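PDB 6ER1: centrosome-associated zinc finger protein Cp190 from Drosophila melanogaster, which organises chromatin domains and their boundaries after recruitment by insulator DNA-binding proteins, and homodimerises through its N-terminal BTB domain. Local coordinates for residues C57-Y60 with F61-L64; L25-F28 with F29-D33. All blocks are in the same frame, centred on the assembly; numbering follows the deposited sequence.

Contact 1 (C57-Y60 with F61-L64); sequences CTDY and FNVL
The carbonyls of D59 and Y60 receive the N-H groups of V63 and L64 four residues on, V63 N to D59 O at 3.0 Å and L64 N to Y60 O at 2.9 Å, which starts the first turn of helix 60-67. D59 holds the N-cap position, yet its carboxylate makes no capping bond. Instead OD1, through the lone pair turned away from OD2, takes the N-H of N62 ND2 at 2.9 Å; the bond is bent (133°), though OD1 lies almost in the amide plane. That amide also donates to Y34 OH of the second subunit. Over one face of the Y60 ring, L64 CD2 makes a CH-pi contact 4.2 Å from the centroid, while L64 CD1 packs on Y60 CE2. With Y60 CG anti to the backbone N (chi1 -173°), that face is turned to the L64 methyls; the Y60 hydroxyl bonds to E114. T58 CG2 meets the edge of the F61 ring in its plane, 3.9 Å from CD2. A water accepts from N62 N and donates to T58 O, tying the first turn to the preceding loop. T58 OG1 accepts from Y60 N at 3.0 Å, and this ST turn leads from helix 51-57 into helix 60-67 of the BTB fold.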
# COMPACT_ATOMS: atom_id res chain seq x y z
N CYS A 57 2.25 3.42 9.91
CA CYS A 57 2.06 4.38 11.03
C CYS A 57 2.32 3.85 12.40
O CYS A 57 2.55 4.64 13.36
CB CYS A 57 0.65 4.97 11.04
SG CYS A 57 0.37 6.12 9.69
N THR A 58 2.21 2.54 12.56
CA THR A 58 2.24 1.94 13.90
C THR A 58 2.62 0.47 13.86
O THR A 58 2.40 -0.18 12.84
CB THR A 58 0.86 2.10 14.60
OG1 THR A 58 0.92 1.71 15.98
CG2 THR A 58 -0.23 1.31 13.86
N ASP A 59 3.10 -0.06 14.97
CA ASP A 59 3.20 -1.52 15.14
C ASP A 59 2.09 -2.10 16.05
O ASP A 59 2.06 -3.30 16.32
CB ASP A 59 4.57 -1.94 15.66
CG ASP A 59 5.64 -1.78 14.61
OD1 ASP A 59 5.42 -2.36 13.53
OD2 ASP A 59 6.62 -1.06 14.89
N TYR A 60 1.15 -1.27 16.45
CA TYR A 60 0.12 -1.72 17.41
C TYR A 60 -0.76 -2.82 16.83
O TYR A 60 -1.11 -3.77 17.52
CB TYR A 60 -0.68 -0.56 17.84
CG TYR A 60 -1.67 -0.85 18.95
CD1 TYR A 60 -1.27 -0.98 20.28
CD2 TYR A 60 -3.03 -0.92 18.66
CE1 TYR A 60 -2.22 -1.19 21.30
CE2 TYR A 60 -3.98 -1.07 19.65
CZ TYR A 60 -3.59 -1.21 20.96
OH TYR A 60 -4.58 -1.41 21.91
N PHE A 61 -1.17 -2.69 15.56
CA PHE A 61 -1.97 -3.75 14.97
C PHE A 61 -1.16 -5.06 14.85
O PHE A 61 -1.73 -6.12 15.01
CB PHE A 61 -2.57 -3.33 13.64
CG PHE A 61 -3.68 -2.31 13.77
CD1 PHE A 61 -4.96 -2.74 13.93
CD2 PHE A 61 -3.44 -0.94 13.72
CE1 PHE A 61 -5.97 -1.84 14.04
CE2 PHE A 61 -4.47 -0.03 13.85
CZ PHE A 61 -5.72 -0.50 13.98
N ASN A 62 0.18 -4.96 14.66
CA ASN A 62 1.04 -6.14 14.70
C ASN A 62 0.95 -6.84 16.07
O ASN A 62 0.80 -8.05 16.15
CB ASN A 62 2.50 -5.84 14.33
CG ASN A 62 2.67 -5.41 12.88
OD1 ASN A 62 2.02 -5.94 11.99
ND2 ASN A 62 3.59 -4.48 12.63
N VAL A 63 0.99 -6.04 17.12
CA VAL A 63 0.90 -6.64 18.46
C VAL A 63 -0.47 -7.22 18.73
O VAL A 63 -0.56 -8.28 19.34
CB VAL A 63 1.45 -5.69 19.57
CG1 VAL A 63 0.67 -5.73 20.88
CG2 VAL A 63 2.89 -6.08 19.86
N LEU A 64 -1.52 -6.54 18.24
CA LEU A 64 -2.89 -7.11 18.37
C LEU A 64 -2.99 -8.48 17.66
O LEU A 64 -3.55 -9.41 18.20
CB LEU A 64 -3.93 -6.13 17.81
CG LEU A 64 -4.11 -4.80 18.51
CD1 LEU A 64 -5.31 -4.07 17.92
CD2 LEU A 64 -4.20 -4.94 20.02
O HOH W 1 0.60 -2.27 13.15

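Contact 2 (L25-F28 with F29-D33); sequences LQNF and FNKTD
N27 lies across the aliphatic start of K31 one turn further along helix 17-31, its OD1 3.9 Å from K31 CG. The lysine chain bends at chi2 (-76°) and again at chi4, which folds NZ back to N27 OD1 for a rather long hydrogen bond of 3.3 Å, in the carbonyl plane and on a lone pair. The same oxygen takes a second donor, a water at 2.8 Å that in turn accepts from N30 ND2, so one amide oxygen joins two side chains of the next turn. A leucine in place of N27 would probably leave K31 NZ and the bridging water without their shared acceptor, setting the lysine end free to turn. On another side of the helix the F28 ring and the D33 carboxylate have planes 67° apart, with D33 CB 4.0 Å from F28 CD1; the F28 ring also meets the ring of Y34 edge-to-face, and L52 of the second subunit packs on F28. F29 stacks instead on Y94 of helix 83-95. The backbone carries the ending: D33 N donates to F28 O at 2.8 Å. T32 N reaches F29 O at 3.2 Å. With the positive phi of T32 (57°), these two bonds back into the last turn make a Schellman motif, which closes helix 17-31 beside the BTB dimer interface.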
# COMPACT_ATOMS: atom_id res chain seq x y z
N LEU A 25 -5.12 3.66 -3.63
CA LEU A 25 -5.23 2.95 -2.38
C LEU A 25 -6.57 3.24 -1.64
O LEU A 25 -7.20 2.34 -1.11
CB LEU A 25 -4.09 3.37 -1.45
CG LEU A 25 -4.00 2.74 -0.08
CD1 LEU A 25 -3.69 1.25 -0.16
CD2 LEU A 25 -3.02 3.51 0.82
N GLN A 26 -6.96 4.50 -1.64
CA GLN A 26 -8.24 4.91 -1.01
C GLN A 26 -9.40 4.22 -1.69
O GLN A 26 -10.31 3.72 -1.02
CB GLN A 26 -8.32 6.40 -1.07
CG GLN A 26 -7.42 7.04 -0.04
CD GLN A 26 -7.14 8.49 -0.32
OE1 GLN A 26 -7.82 9.13 -1.14
NE2 GLN A 26 -6.16 9.04 0.38
N ASN A 27 -9.38 4.15 -3.03
CA ASN A 27 -10.38 3.41 -3.75
C ASN A 27 -10.43 1.95 -3.36
O ASN A 27 -11.49 1.37 -3.18
CB ASN A 27 -10.22 3.60 -5.24
CG ASN A 27 -11.26 2.87 -6.05
OD1 ASN A 27 -12.47 3.16 -5.91
ND2 ASN A 27 -10.83 1.90 -6.86
N PHE A 28 -9.27 1.32 -3.26
CA PHE A 28 -9.25 -0.06 -2.82
C PHE A 28 -9.87 -0.27 -1.41
O PHE A 28 -10.55 -1.27 -1.15
CB PHE A 28 -7.82 -0.61 -2.82
CG PHE A 28 -7.17 -0.71 -4.18
CD1 PHE A 28 -7.92 -0.91 -5.36
CD2 PHE A 28 -5.81 -0.58 -4.27
CE1 PHE A 28 -7.28 -1.01 -6.58
CE2 PHE A 28 -5.16 -0.71 -5.48
CZ PHE A 28 -5.90 -0.90 -6.63
N PHE A 29 -9.55 0.64 -0.52
CA PHE A 29 -10.11 0.62 0.83
C PHE A 29 -11.62 0.75 0.80
O PHE A 29 -12.31 -0.06 1.42
CB PHE A 29 -9.47 1.73 1.68
CG PHE A 29 -10.02 1.87 3.08
CD1 PHE A 29 -10.09 0.80 3.93
CD2 PHE A 29 -10.26 3.11 3.57
CE1 PHE A 29 -10.52 0.94 5.21
CE2 PHE A 29 -10.70 3.29 4.85
CZ PHE A 29 -10.85 2.19 5.69
N ASN A 30 -12.13 1.67 -0.01
CA ASN A 30 -13.57 1.89 -0.11
C ASN A 30 -14.29 0.67 -0.69
O ASN A 30 -15.39 0.37 -0.27
CB ASN A 30 -13.86 3.11 -0.97
CG ASN A 30 -13.35 4.42 -0.37
OD1 ASN A 30 -13.08 4.51 0.81
ND2 ASN A 30 -13.19 5.42 -1.21
N LYS A 31 -13.63 -0.07 -1.60
CA LYS A 31 -14.25 -1.22 -2.27
C LYS A 31 -13.87 -2.55 -1.58
O LYS A 31 -14.33 -3.61 -2.00
CB LYS A 31 -13.75 -1.25 -3.75
CG LYS A 31 -14.18 -0.06 -4.60
CD LYS A 31 -15.63 -0.13 -5.03
CE LYS A 31 -16.14 1.21 -5.56
NZ LYS A 31 -15.33 1.74 -6.69
N THR A 32 -13.02 -2.49 -0.54
CA THR A 32 -12.43 -3.65 0.19
C THR A 32 -11.67 -4.60 -0.74
O THR A 32 -11.77 -5.82 -0.60
CB THR A 32 -13.44 -4.44 1.04
OG1 THR A 32 -14.16 -5.35 0.21
CG2 THR A 32 -14.33 -3.48 1.74
N ASP A 33 -10.95 -4.01 -1.69
CA ASP A 33 -10.10 -4.75 -2.62
C ASP A 33 -8.74 -4.92 -1.99
O ASP A 33 -8.17 -3.94 -1.50
CB ASP A 33 -9.96 -3.99 -3.93
CG ASP A 33 -11.22 -3.99 -4.76
OD1 ASP A 33 -11.98 -4.97 -4.68
OD2 ASP A 33 -11.46 -3.02 -5.51
O HOH W 2 -13.69 4.86 -4.03

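Contacts 1 and 2 lie at opposite kinds of helix end in one BTB domain. Contact 2 comes first along the chain and finishes helix 17-31; contact 1 follows, after strands 37-40 and 46-49 and helix 51-57, and begins helix 60-67. Their centres lie about 21 Å apart, on opposite sides of the chain's centre, and about 10 Å separates their nearest atoms. Helix 83-95 is common ground, since M93 meets F61 of contact 1 and Y94 meets F29 of contact 2. Both contacts also reach the second subunit, consistent with homodimerisation through this domain.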